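Local atomic coordinates of DyP (Bjerkandera adusta, PDB entry 2D3Q), a protein that binds heme b and, as a dye-decolorizing peroxidase, probably uses it to oxidise dyes and other substrates with hydrogen peroxide. Residues 6-11 / 180-185. Sequence-based numbering, arbitrary orientation.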
loop_
_atom_site.group_PDB
_atom_site.type_symbol
_atom_site.label_atom_id
_atom_site.label_comp_id
_atom_site.label_asym_id
_atom_site.label_seq_id
_atom_site.Cartn_x
_atom_site.Cartn_y
_atom_site.Cartn_z
ATOM N N LEU A 6 4.606 -7.501 -22.321
ATOM C CA LEU A 6 3.886 -6.285 -21.972
ATOM C C LEU A 6 4.594 -5.057 -22.542
ATOM O O LEU A 6 5.825 -5.010 -22.577
ATOM C CB LEU A 6 3.820 -6.152 -20.453
ATOM C CG LEU A 6 2.986 -7.177 -19.690
ATOM C CD1 LEU A 6 3.305 -7.089 -18.208
ATOM C CD2 LEU A 6 1.503 -6.918 -19.948
ATOM N N PRO A 7 3.826 -4.048 -22.992
ATOM C CA PRO A 7 4.350 -2.796 -23.561
ATOM C C PRO A 7 4.803 -1.812 -22.476
ATOM O O PRO A 7 4.125 -0.824 -22.204
ATOM C CB PRO A 7 3.166 -2.261 -24.352
ATOM C CG PRO A 7 2.006 -2.699 -23.522
ATOM C CD PRO A 7 2.364 -4.123 -23.158
ATOM N N LEU A 8 5.954 -2.086 -21.870
ATOM C CA LEU A 8 6.496 -1.254 -20.799
ATOM C C LEU A 8 6.573 0.255 -21.067
ATOM O O LEU A 8 6.676 1.048 -20.130
ATOM C CB LEU A 8 7.882 -1.771 -20.407
ATOM C CG LEU A 8 7.926 -3.268 -20.095
ATOM C CD1 LEU A 8 9.362 -3.682 -19.779
ATOM C CD2 LEU A 8 7.004 -3.576 -18.932
ATOM N N ASN A 9 6.537 0.649 -22.336
ATOM C CA ASN A 9 6.593 2.065 -22.698
ATOM C C ASN A 9 5.223 2.692 -22.576
ATOM O O ASN A 9 5.104 3.914 -22.498
ATOM C CB ASN A 9 7.071 2.251 -24.143
ATOM C CG ASN A 9 8.568 2.092 -24.285
ATOM O OD1 ASN A 9 9.346 2.822 -23.655
ATOM N ND2 ASN A 9 8.989 1.135 -25.116
ATOM N N ASN A 10 4.188 1.859 -22.564
ATOM C CA ASN A 10 2.834 2.374 -22.475
ATOM C C ASN A 10 2.167 2.223 -21.109
ATOM O O ASN A 10 1.061 2.724 -20.899
ATOM C CB ASN A 10 1.959 1.726 -23.541
ATOM C CG ASN A 10 0.636 2.433 -23.701
ATOM O OD1 ASN A 10 0.589 3.647 -23.930
ATOM N ND2 ASN A 10 -0.449 1.687 -23.578
ATOM N N ILE A 11 2.834 1.547 -20.182
ATOM C CA ILE A 11 2.282 1.338 -18.845
ATOM C C ILE A 11 2.878 2.341 -17.848
ATOM O O ILE A 11 4.101 2.441 -17.730
ATOM C CB ILE A 11 2.582 -0.102 -18.371
ATOM C CG1 ILE A 11 1.914 -1.098 -19.322
ATOM C CG2 ILE A 11 2.108 -0.303 -16.929
ATOM C CD1 ILE A 11 2.347 -2.541 -19.113
ATOM N N GLY A 180 5.273 -11.569 -18.273
ATOM C CA GLY A 180 5.096 -10.663 -19.396
ATOM C C GLY A 180 6.272 -9.723 -19.600
ATOM O O GLY A 180 6.268 -8.892 -20.509
ATOM N N TRP A 181 7.286 -9.850 -18.753
ATOM C CA TRP A 181 8.459 -9.005 -18.873
ATOM C C TRP A 181 9.684 -9.565 -18.167
ATOM O O TRP A 181 9.590 -10.144 -17.086
ATOM C CB TRP A 181 8.149 -7.596 -18.349
ATOM C CG TRP A 181 7.838 -7.518 -16.880
ATOM C CD1 TRP A 181 6.942 -8.280 -16.183
ATOM C CD2 TRP A 181 8.398 -6.596 -15.939
ATOM N NE1 TRP A 181 6.908 -7.887 -14.863
ATOM C CE2 TRP A 181 7.792 -6.856 -14.687
ATOM C CE3 TRP A 181 9.352 -5.575 -16.031
ATOM C CZ2 TRP A 181 8.110 -6.131 -13.539
ATOM C CZ3 TRP A 181 9.666 -4.855 -14.890
ATOM C CH2 TRP A 181 9.047 -5.137 -13.660
ATOM N N GLU A 182 10.835 -9.389 -18.802
ATOM C CA GLU A 182 12.114 -9.842 -18.269
ATOM C C GLU A 182 12.317 -9.257 -16.867
ATOM O O GLU A 182 12.507 -8.048 -16.706
ATOM C CB GLU A 182 13.250 -9.387 -19.207
ATOM C CG GLU A 182 13.675 -7.889 -19.105
ATOM C CD GLU A 182 12.534 -6.861 -19.307
ATOM O OE1 GLU A 182 12.785 -5.644 -19.122
ATOM O OE2 GLU A 182 11.397 -7.254 -19.651
ATOM N N THR A 183 12.260 -10.107 -15.846
ATOM C CA THR A 183 12.447 -9.624 -14.477
ATOM C C THR A 183 12.888 -10.736 -13.530
ATOM O O THR A 183 12.509 -11.901 -13.702
ATOM C CB THR A 183 11.144 -8.962 -13.931
ATOM O OG1 THR A 183 11.387 -8.445 -12.618
ATOM C CG2 THR A 183 9.997 -9.970 -13.874
ATOM N N THR A 184 13.695 -10.374 -12.535
ATOM C CA THR A 184 14.188 -11.353 -11.568
ATOM C C THR A 184 13.103 -11.709 -10.549
ATOM O O THR A 184 12.381 -10.838 -10.056
ATOM C CB THR A 184 15.424 -10.827 -10.785
ATOM O OG1 THR A 184 14.988 -10.082 -9.642
ATOM C CG2 THR A 184 16.283 -9.925 -11.668
ATOM N N VAL A 185 12.985 -12.994 -10.242
ATOM C CA VAL A 185 11.999 -13.443 -9.272
ATOM C C VAL A 185 12.706 -13.915 -8.015
ATOM O O VAL A 185 13.537 -14.817 -8.068
ATOM C CB VAL A 185 11.143 -14.608 -9.821
ATOM C CG1 VAL A 185 10.241 -15.164 -8.717
ATOM C CG2 VAL A 185 10.303 -14.119 -10.992
#
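The backbone N of Leu-6 gives a nearly straight hydrogen bond to the carbonyl O of Gly-180, at 2.8 Å with an N-H...O angle of 173°, the one hydrogen bond across the two segments. Gly-180 suits this place twice over: its backbone angles would jam a side chain against the preceding carbonyl O, and a CB would also run into Leu-6 CG. Because Leu-6 turns its CG anti to the carbonyl carbon and beside its own N (chi1 -67°), the branch point lies alongside the bonded peptide, 4.1 Å from Gly-180 CA. Its CD1 then continues to the five-membered ring of Trp-181, reaching indole CD1 at 4.3 Å. Cutting Leu-6 back to an alanine would probably open a gap beside Gly-180 and leave Trp-181 CD1 without its methyl neighbour.

Leu-8 serves the benzo end, its CD1 approaching Trp-181 CE3 obliquely at 4.2 Å. Both leucine methyls lie on one side of the indole plane; on the other, Thr-183 CB sits over the ring centre, 4.0 Å above it. Glu-182 bends at chi2, and its two methylenes are long enough to bring carboxylate OE1 to 4.0 Å from Leu-8 CD1, a van der Waals contact only, with the charged end at the solvent-exposed border. Ile-56 of helix 52-56 touches both Leu-8 and Glu-182, while Leu-16 packs on Leu-8 and Trp-181.

Between the leucines, Pro-7 centres an inverse gamma turn, closed by a weak bond from Leu-8 N to Leu-6 O; its phi-restricting ring suits the turn, which lets both leucines point toward 180-185. Away from the heme-binding residues, this surface packing ties 6-11, ahead of the first sheet, to a loop between the two four-stranded antiparallel sheets of the DyP fold, one in each alpha+beta half.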